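Local coordinates for RING finger protein unkempt homolog (Mus musculus, PDB 5ELH) that binds RNA sequence-specifically through clustered CCCH zinc fingers and represses translation, controlling the early morphology of embryonic cortical neurons, at residues D75-P78 with F79-T83; Q3-T6 with Y7-F11; Y30-F33 with H34-V38. All blocks are in the same frame, centred on the assembly; numbering follows the deposited sequence.

Contact 1 (D75-P78 with F79-T83); sequences DECP and FLHRT. With ZN (zinc ion), chain E.
C77 and H81, four residues apart round a turn, converge on one zinc ion, and the imidazole of H81 can be traced atom by atom to the metal. From CB, the first torsion turns CG beside the backbone N (chi1 -65°), so that the ring swings back toward C77. CE1 of H81 also comes 4.0 Å from C77 CB. The zinc is nearly equidistant from CD2 (3.0 Å) and CE1 (3.1 Å) of H81, as expected when it is held by the nitrogen between them, and NE2 closes the bond at 2.1 Å. That same nitrogen stands 3.5 Å from C77 SG, a separation set by their common metal. The cysteine sulfur binds the zinc at 2.3 Å; its CB carries it there with SG anti to the backbone N.

SG has a second task. The backbone N-H of F79 points at it in a fairly straight hydrogen bond (F79 N to C77 SG 3.6 Å, 160°), which would be expected to soften the negative charge of a zinc-bound thiolate and which ties the chain beyond P78 back to the ligand. The F79 ring is covered on one face by the pyrrolidine of P78: its CG sits 4.0 Å from the ring centroid and only 17° off the normal, a CH-pi contact between sequence neighbours that is shifted toward the rim.

C61 and C71 supply the two remaining zinc ligands, and Y64 stacks on the H81 ring. R43 donates to the carbonyls of both C77 and F79. Three cysteines and one histidine around a single zinc, the last two ligands separated by three residues, identify the metal site of a CCCH zinc finger, here the one at residues 55-84.

Contact 2 (Q3-T6 with Y7-F11); sequences QHYT and YLKEF
Y5 and K9 both extend CG anti to the backbone N (chi1 178° and 176°), and because they sit one turn apart on the alpha-helix of residues 3-10, their side chains meet along its flank. K9 stays extended through chi3 and then bends at its last torsion, bringing NZ to the phenol. The aliphatic part does its own share: CD of K9 packs 3.9 Å from CZ of Y5, while CB of K9 lies over a face of the ring. At the end, NZ donates to Y5 OH at 3.1 Å. Replacing K9 with an alanine removes both the methylene run and the ammonium group, which would probably leave Y5 OH without this donor and the ring freer to turn.

The backbone evidence for the helix is a run of i to i+4 hydrogen bonds, from Y7 N to Q3 O through E10 N to T6 O. The bond from L8 N to H4 O is short and straight (2.9 Å, 168°), with the donor nearly along the C=O axis; the E10 N-H is bent more, close to where the helix ends.

Side chains and backbone carbonyls both join the helix to the rest of the protein. Y7 OH bonds to H117 and H4 NE2 to D126, while the carbonyls of L8 and F11 accept from R42. E10 packs against E10 of the second subunit.

A side-chain bond joins T6 to Q3 as well. T6 OG1 occupies the position between its own backbone N and carbonyl carbon, from which it donates to Q3 O at 2.8 Å. That carbonyl is thus gripped twice, since Y7 N also reaches it at 3.3 Å, and both donors approach from the same face of the Q3 carbonyl plane.

Contact 3 (Y30-F33 with H34-V38); sequences YTCF and HWHFV. With ZN (zinc ion), chain D.
The ring of Y30 meets H36 edge-on: its CE1 stands over the centre of the imidazole, 3.5 Å above the plane, and the two planes are inclined at 57°. This edge-to-face pair has centroids 4.8 Å apart, and the two side chains run past each other in opposite directions. Y30 gets there with CG anti to its N (chi1 -180°), which also carries the phenol oxygen onward to H34 O, where it donates a 2.8 Å hydrogen bond from somewhat out of the carbonyl plane. One tyrosine therefore both covers a zinc ligand and pins the backbone two residues before it.

A second pair is turned more steeply. F33 presents an edge to the face of the neighbouring H34 ring, with planes at 83°, and the nearest ring atoms, F33 CD2 and H34 CE1, are 4.0 Å apart.

The metal is bound by C32 and H36: C32 SG at 2.4 Å and H36 NE2 at 2.0 Å. The sulfur also accepts the backbone N-H of H34, N to SG 3.4 Å, so the turn folds over its own ligand.

H27 ND1 is hydrogen-bonded to H36 ND1, which would fix the rotation of the imidazole already covered by Y30, and F19 stacks on the same ring. With C16 and C24 completing the coordination, the C32 to H36 turn forms the closing part of the CCCH zinc site of Unkempt's first zinc finger domain.

How the contacts relate
Contacts 1 and 3 are equivalent turns in two different zinc fingers. Each places the last cysteine and the histidine on its own metal, and their centres are 18 Å apart without touching. Contact 1 is a buried contact, although its P78 and F79 are exposed; contacts 2 and 3 are partly buried. Contact 2 differs in kind: it is a short helix with no metal ligand, held by hydrogen bonds instead of coordination. It does adjoin contact 3, since F33 packs against F11, Y7 and E10 of the helix. Contact 1 stays about 8 Å from contact 2 at the nearest atoms, yet neighbouring arginines reach backbone carbonyls in both.

Contact 1 (D75-P78 with F79-T83)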
loop_
_atom_site.group_PDB
_atom_site.type_symbol
_atom_site.label_atom_id
_atom_site.label_comp_id
_atom_site.label_asym_id
_atom_site.label_seq_id
_atom_site.Cartn_x
_atom_site.Cartn_y
_atom_site.Cartn_z
ATOM N N ASP A 75 5.536 17.088 7.080
ATOM C CA ASP A 75 4.963 16.687 5.803
ATOM C C ASP A 75 4.482 17.874 4.969
ATOM O O ASP A 75 4.275 17.734 3.767
ATOM C CB ASP A 75 3.801 15.704 6.015
ATOM C CG ASP A 75 4.270 14.315 6.446
ATOM O OD1 ASP A 75 5.493 14.086 6.515
ATOM O OD2 ASP A 75 3.409 13.448 6.710
ATOM N N GLU A 76 4.296 19.034 5.602
ATOM C CA GLU A 76 3.765 20.198 4.900
ATOM C C GLU A 76 4.839 21.130 4.344
ATOM O O GLU A 76 4.526 22.155 3.737
ATOM C CB GLU A 76 2.815 20.982 5.808
ATOM C CG GLU A 76 1.593 20.172 6.223
ATOM C CD GLU A 76 0.889 19.534 5.029
ATOM O OE1 GLU A 76 0.594 20.260 4.052
ATOM O OE2 GLU A 76 0.649 18.303 5.060
ATOM N N CYS A 77 6.099 20.773 4.534
ATOM C CA CYS A 77 7.199 21.551 3.979
ATOM C C CYS A 77 7.187 21.423 2.466
ATOM O O CYS A 77 7.175 20.304 1.952
ATOM C CB CYS A 77 8.538 21.056 4.510
ATOM S SG CYS A 77 9.923 22.052 3.948
ATOM N N PRO A 78 7.183 22.564 1.747
ATOM C CA PRO A 78 7.120 22.512 0.282
ATOM C C PRO A 78 8.463 22.280 -0.394
ATOM O O PRO A 78 8.534 22.295 -1.630
ATOM C CB PRO A 78 6.597 23.895 -0.094
ATOM C CG PRO A 78 7.106 24.785 0.983
ATOM C CD PRO A 78 7.135 23.949 2.250
ATOM N N PHE A 79 9.508 22.065 0.396
ATOM C CA PHE A 79 10.844 21.865 -0.133
ATOM C C PHE A 79 11.343 20.440 0.077
ATOM O O PHE A 79 10.813 19.673 0.883
ATOM C CB PHE A 79 11.815 22.862 0.490
ATOM C CG PHE A 79 11.369 24.293 0.356
ATOM C CD1 PHE A 79 11.289 24.895 -0.886
ATOM C CD2 PHE A 79 11.031 25.030 1.472
ATOM C CE1 PHE A 79 10.878 26.197 -1.013
ATOM C CE2 PHE A 79 10.627 26.338 1.352
ATOM C CZ PHE A 79 10.552 26.921 0.109
ATOM N N LEU A 80 12.382 20.113 -0.671
ATOM C CA LEU A 80 12.937 18.778 -0.711
ATOM C C LEU A 80 13.879 18.519 0.464
ATOM O O LEU A 80 14.694 19.371 0.808
ATOM C CB LEU A 80 13.694 18.644 -2.027
ATOM C CG LEU A 80 14.320 17.301 -2.359
ATOM C CD1 LEU A 80 13.260 16.218 -2.445
ATOM C CD2 LEU A 80 15.078 17.450 -3.663
ATOM N N HIS A 81 13.762 17.342 1.077
ATOM C CA HIS A 81 14.628 16.958 2.185
ATOM C C HIS A 81 15.691 15.994 1.723
ATOM O O HIS A 81 15.403 15.033 1.012
ATOM C CB HIS A 81 13.798 16.349 3.308
ATOM C CG HIS A 81 12.843 17.323 3.927
ATOM N ND1 HIS A 81 11.762 16.939 4.693
ATOM C CD2 HIS A 81 12.804 18.675 3.878
ATOM C CE1 HIS A 81 11.107 18.010 5.095
ATOM N NE2 HIS A 81 11.718 19.080 4.613
ATOM N N ARG A 82 16.925 16.275 2.115
ATOM C CA ARG A 82 18.049 15.426 1.771
ATOM C C ARG A 82 18.117 14.270 2.764
ATOM O O ARG A 82 18.952 14.232 3.655
ATOM C CB ARG A 82 19.343 16.231 1.766
ATOM C CG ARG A 82 20.394 15.672 0.823
ATOM C CD ARG A 82 21.674 16.481 0.883
ATOM N NE ARG A 82 21.457 17.914 0.676
ATOM C CZ ARG A 82 21.466 18.519 -0.508
ATOM N NH1 ARG A 82 21.667 17.827 -1.625
ATOM N NH2 ARG A 82 21.268 19.827 -0.575
ATOM N N THR A 83 17.189 13.340 2.610
ATOM C CA THR A 83 17.150 12.146 3.431
ATOM C C THR A 83 18.358 11.288 3.087
ATOM O O THR A 83 19.041 11.548 2.101
ATOM C CB THR A 83 15.861 11.370 3.162
ATOM O OG1 THR A 83 15.802 11.011 1.771
ATOM C CG2 THR A 83 14.657 12.228 3.501
HETATM ZN ZN ZN E . 11.621 21.067 5.177
#

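Contact 2 (Q3-T6 with Y7-F11)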
loop_
_atom_site.group_PDB
_atom_site.type_symbol
_atom_site.label_atom_id
_atom_site.label_comp_id
_atom_site.label_asym_id
_atom_site.label_seq_id
_atom_site.Cartn_x
_atom_site.Cartn_y
_atom_site.Cartn_z
ATOM N N GLN A 3 5.326 -2.363 -10.359
ATOM C CA GLN A 3 6.098 -2.258 -9.131
ATOM C C GLN A 3 6.467 -0.796 -8.897
ATOM O O GLN A 3 6.904 -0.426 -7.805
ATOM C CB GLN A 3 7.365 -3.118 -9.215
ATOM C CG GLN A 3 7.192 -4.558 -8.742
ATOM C CD GLN A 3 7.607 -4.755 -7.289
ATOM O OE1 GLN A 3 6.781 -4.674 -6.378
ATOM N NE2 GLN A 3 8.893 -5.021 -7.069
ATOM N N HIS A 4 6.287 0.034 -9.925
ATOM C CA HIS A 4 6.566 1.466 -9.821
ATOM C C HIS A 4 5.677 2.131 -8.774
ATOM O O HIS A 4 6.148 2.944 -7.966
ATOM C CB HIS A 4 6.360 2.161 -11.168
ATOM C CG HIS A 4 7.398 1.822 -12.191
ATOM N ND1 HIS A 4 7.342 2.289 -13.487
ATOM C CD2 HIS A 4 8.516 1.063 -12.111
ATOM C CE1 HIS A 4 8.379 1.826 -14.164
ATOM N NE2 HIS A 4 9.110 1.085 -13.349
ATOM N N TYR A 5 4.390 1.795 -8.791
ATOM C CA TYR A 5 3.438 2.436 -7.887
ATOM C C TYR A 5 3.744 2.110 -6.426
ATOM O O TYR A 5 3.630 2.971 -5.552
ATOM C CB TYR A 5 2.001 2.033 -8.235
ATOM C CG TYR A 5 0.963 2.618 -7.297
ATOM C CD1 TYR A 5 0.737 3.991 -7.248
ATOM C CD2 TYR A 5 0.208 1.799 -6.463
ATOM C CE1 TYR A 5 -0.210 4.532 -6.391
ATOM C CE2 TYR A 5 -0.740 2.330 -5.605
ATOM C CZ TYR A 5 -0.947 3.696 -5.573
ATOM O OH TYR A 5 -1.890 4.235 -4.722
ATOM N N THR A 6 4.144 0.873 -6.162
ATOM C CA THR A 6 4.466 0.463 -4.797
ATOM C C THR A 6 5.695 1.216 -4.269
ATOM O O THR A 6 5.708 1.653 -3.117
ATOM C CB THR A 6 4.701 -1.052 -4.707
ATOM O OG1 THR A 6 5.924 -1.388 -5.372
ATOM C CG2 THR A 6 3.542 -1.810 -5.348
ATOM N N TYR A 7 6.714 1.387 -5.111
ATOM C CA TYR A 7 7.882 2.183 -4.730
ATOM C C TYR A 7 7.526 3.649 -4.506
ATOM O O TYR A 7 7.900 4.243 -3.487
ATOM C CB TYR A 7 8.998 2.051 -5.766
ATOM C CG TYR A 7 9.899 0.873 -5.490
ATOM C CD1 TYR A 7 9.569 -0.393 -5.937
ATOM C CD2 TYR A 7 11.062 1.021 -4.738
ATOM C CE1 TYR A 7 10.379 -1.477 -5.669
ATOM C CE2 TYR A 7 11.881 -0.068 -4.462
ATOM C CZ TYR A 7 11.533 -1.308 -4.928
ATOM O OH TYR A 7 12.345 -2.392 -4.660
ATOM N N LEU A 8 6.793 4.230 -5.449
ATOM C CA LEU A 8 6.407 5.639 -5.346
ATOM C C LEU A 8 5.643 5.946 -4.058
ATOM O O LEU A 8 5.916 6.940 -3.377
ATOM C CB LEU A 8 5.554 6.034 -6.543
ATOM C CG LEU A 8 6.333 6.172 -7.844
ATOM C CD1 LEU A 8 5.388 6.139 -9.021
ATOM C CD2 LEU A 8 7.148 7.452 -7.826
ATOM N N LYS A 9 4.686 5.087 -3.735
ATOM C CA LYS A 9 3.792 5.315 -2.609
ATOM C C LYS A 9 4.404 4.886 -1.277
ATOM O O LYS A 9 4.183 5.529 -0.252
ATOM C CB LYS A 9 2.490 4.545 -2.841
ATOM C CG LYS A 9 1.480 4.614 -1.697
ATOM C CD LYS A 9 0.324 3.647 -1.935
ATOM C CE LYS A 9 -0.808 3.856 -0.945
ATOM N NZ LYS A 9 -2.112 4.036 -1.646
ATOM N N GLU A 10 5.175 3.807 -1.291
ATOM C CA GLU A 10 5.505 3.111 -0.048
ATOM C C GLU A 10 6.980 3.099 0.348
ATOM O O GLU A 10 7.280 3.031 1.543
ATOM C CB GLU A 10 4.985 1.669 -0.109
ATOM C CG GLU A 10 3.572 1.552 -0.674
ATOM C CD GLU A 10 2.708 0.555 0.077
ATOM O OE1 GLU A 10 3.198 -0.552 0.400
ATOM O OE2 GLU A 10 1.532 0.887 0.348
ATOM N N PHE A 11 7.895 3.149 -0.621
ATOM C CA PHE A 11 9.318 2.962 -0.314
ATOM C C PHE A 11 9.825 3.895 0.786
ATOM O O PHE A 11 9.784 5.119 0.659
ATOM C CB PHE A 11 10.202 3.097 -1.554
ATOM C CG PHE A 11 11.630 2.646 -1.333
ATOM C CD1 PHE A 11 11.919 1.321 -1.052
ATOM C CD2 PHE A 11 12.678 3.552 -1.406
ATOM C CE1 PHE A 11 13.229 0.906 -0.852
ATOM C CE2 PHE A 11 13.985 3.147 -1.210
ATOM C CZ PHE A 11 14.264 1.826 -0.928
#

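Contact 3 (Y30-F33 with H34-V38)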
loop_
_atom_site.group_PDB
_atom_site.type_symbol
_atom_site.label_atom_id
_atom_site.label_comp_id
_atom_site.label_asym_id
_atom_site.label_seq_id
_atom_site.Cartn_x
_atom_site.Cartn_y
_atom_site.Cartn_z
ATOM N N TYR A 30 21.760 -2.762 3.979
ATOM C CA TYR A 30 20.445 -2.184 4.213
ATOM C C TYR A 30 19.582 -2.294 2.961
ATOM O O TYR A 30 19.548 -1.381 2.149
ATOM C CB TYR A 30 20.604 -0.723 4.641
ATOM C CG TYR A 30 19.306 0.005 4.921
ATOM C CD1 TYR A 30 18.299 -0.581 5.679
ATOM C CD2 TYR A 30 19.098 1.291 4.438
ATOM C CE1 TYR A 30 17.117 0.093 5.936
ATOM C CE2 TYR A 30 17.925 1.968 4.688
ATOM C CZ TYR A 30 16.940 1.369 5.434
ATOM O OH TYR A 30 15.771 2.059 5.674
ATOM N N THR A 31 18.901 -3.428 2.802
ATOM C CA THR A 31 18.034 -3.651 1.647
ATOM C C THR A 31 16.561 -3.547 2.015
ATOM O O THR A 31 15.695 -3.959 1.240
ATOM C CB THR A 31 18.232 -5.057 1.062
ATOM O OG1 THR A 31 17.783 -6.034 2.011
ATOM C CG2 THR A 31 19.692 -5.298 0.709
ATOM N N CYS A 32 16.268 -3.022 3.200
ATOM C CA CYS A 32 14.898 -3.035 3.680
ATOM C C CYS A 32 14.058 -2.015 2.933
ATOM O O CYS A 32 14.530 -0.947 2.544
ATOM C CB CYS A 32 14.812 -2.767 5.187
ATOM S SG CYS A 32 13.168 -3.157 5.874
ATOM N N PHE A 33 12.794 -2.364 2.754
ATOM C CA PHE A 33 11.841 -1.500 2.078
ATOM C C PHE A 33 11.353 -0.375 3.000
ATOM O O PHE A 33 10.809 0.628 2.539
ATOM C CB PHE A 33 10.657 -2.340 1.614
ATOM C CG PHE A 33 9.807 -1.659 0.602
ATOM C CD1 PHE A 33 10.175 -1.653 -0.730
ATOM C CD2 PHE A 33 8.646 -1.013 0.980
ATOM C CE1 PHE A 33 9.394 -1.016 -1.670
ATOM C CE2 PHE A 33 7.863 -0.380 0.046
ATOM C CZ PHE A 33 8.239 -0.379 -1.279
ATOM N N HIS A 34 11.561 -0.552 4.299
ATOM C CA HIS A 34 11.041 0.367 5.303
ATOM C C HIS A 34 12.183 1.140 5.936
ATOM O O HIS A 34 13.333 0.729 5.824
ATOM C CB HIS A 34 10.285 -0.436 6.349
ATOM C CG HIS A 34 9.204 -1.287 5.770
ATOM N ND1 HIS A 34 8.094 -0.755 5.148
ATOM C CD2 HIS A 34 9.076 -2.631 5.683
ATOM C CE1 HIS A 34 7.320 -1.736 4.721
ATOM N NE2 HIS A 34 7.893 -2.885 5.033
ATOM N N TRP A 35 11.892 2.268 6.583
ATOM C CA TRP A 35 12.961 3.013 7.229
ATOM C C TRP A 35 13.292 2.420 8.595
ATOM O O TRP A 35 12.429 1.879 9.289
ATOM C CB TRP A 35 12.697 4.529 7.297
ATOM C CG TRP A 35 11.528 5.020 8.095
ATOM C CD1 TRP A 35 10.310 5.388 7.615
ATOM C CD2 TRP A 35 11.491 5.258 9.508
ATOM N NE1 TRP A 35 9.508 5.828 8.638
ATOM C CE2 TRP A 35 10.209 5.755 9.814
ATOM C CE3 TRP A 35 12.413 5.083 10.546
ATOM C CZ2 TRP A 35 9.822 6.083 11.113
ATOM C CZ3 TRP A 35 12.027 5.405 11.837
ATOM C CH2 TRP A 35 10.740 5.902 12.107
ATOM N N HIS A 36 14.568 2.510 8.945
ATOM C CA HIS A 36 15.055 2.020 10.224
ATOM C C HIS A 36 15.367 3.215 11.138
ATOM O O HIS A 36 15.043 3.202 12.319
ATOM C CB HIS A 36 16.292 1.137 10.017
ATOM C CG HIS A 36 15.994 -0.205 9.409
ATOM N ND1 HIS A 36 16.964 -1.169 9.235
ATOM C CD2 HIS A 36 14.846 -0.745 8.941
ATOM C CE1 HIS A 36 16.427 -2.244 8.689
ATOM N NE2 HIS A 36 15.142 -2.019 8.503
ATOM N N PHE A 37 15.994 4.248 10.583
ATOM C CA PHE A 37 16.245 5.476 11.332
ATOM C C PHE A 37 15.445 6.600 10.730
ATOM O O PHE A 37 15.179 6.608 9.533
ATOM C CB PHE A 37 17.727 5.826 11.333
ATOM C CG PHE A 37 18.586 4.728 11.868
ATOM C CD1 PHE A 37 18.605 4.454 13.216
ATOM C CD2 PHE A 37 19.344 3.952 11.013
ATOM C CE1 PHE A 37 19.386 3.427 13.715
ATOM C CE2 PHE A 37 20.131 2.923 11.505
ATOM C CZ PHE A 37 20.149 2.664 12.858
ATOM N N VAL A 38 15.054 7.546 11.573
ATOM C CA VAL A 38 14.189 8.632 11.133
ATOM C C VAL A 38 14.777 9.382 9.938
ATOM O O VAL A 38 14.037 9.808 9.043
ATOM C CB VAL A 38 13.889 9.595 12.302
ATOM C CG1 VAL A 38 13.170 10.844 11.806
ATOM C CG2 VAL A 38 13.054 8.881 13.339
HETATM ZN ZN ZN D . 13.807 -3.513 8.123
#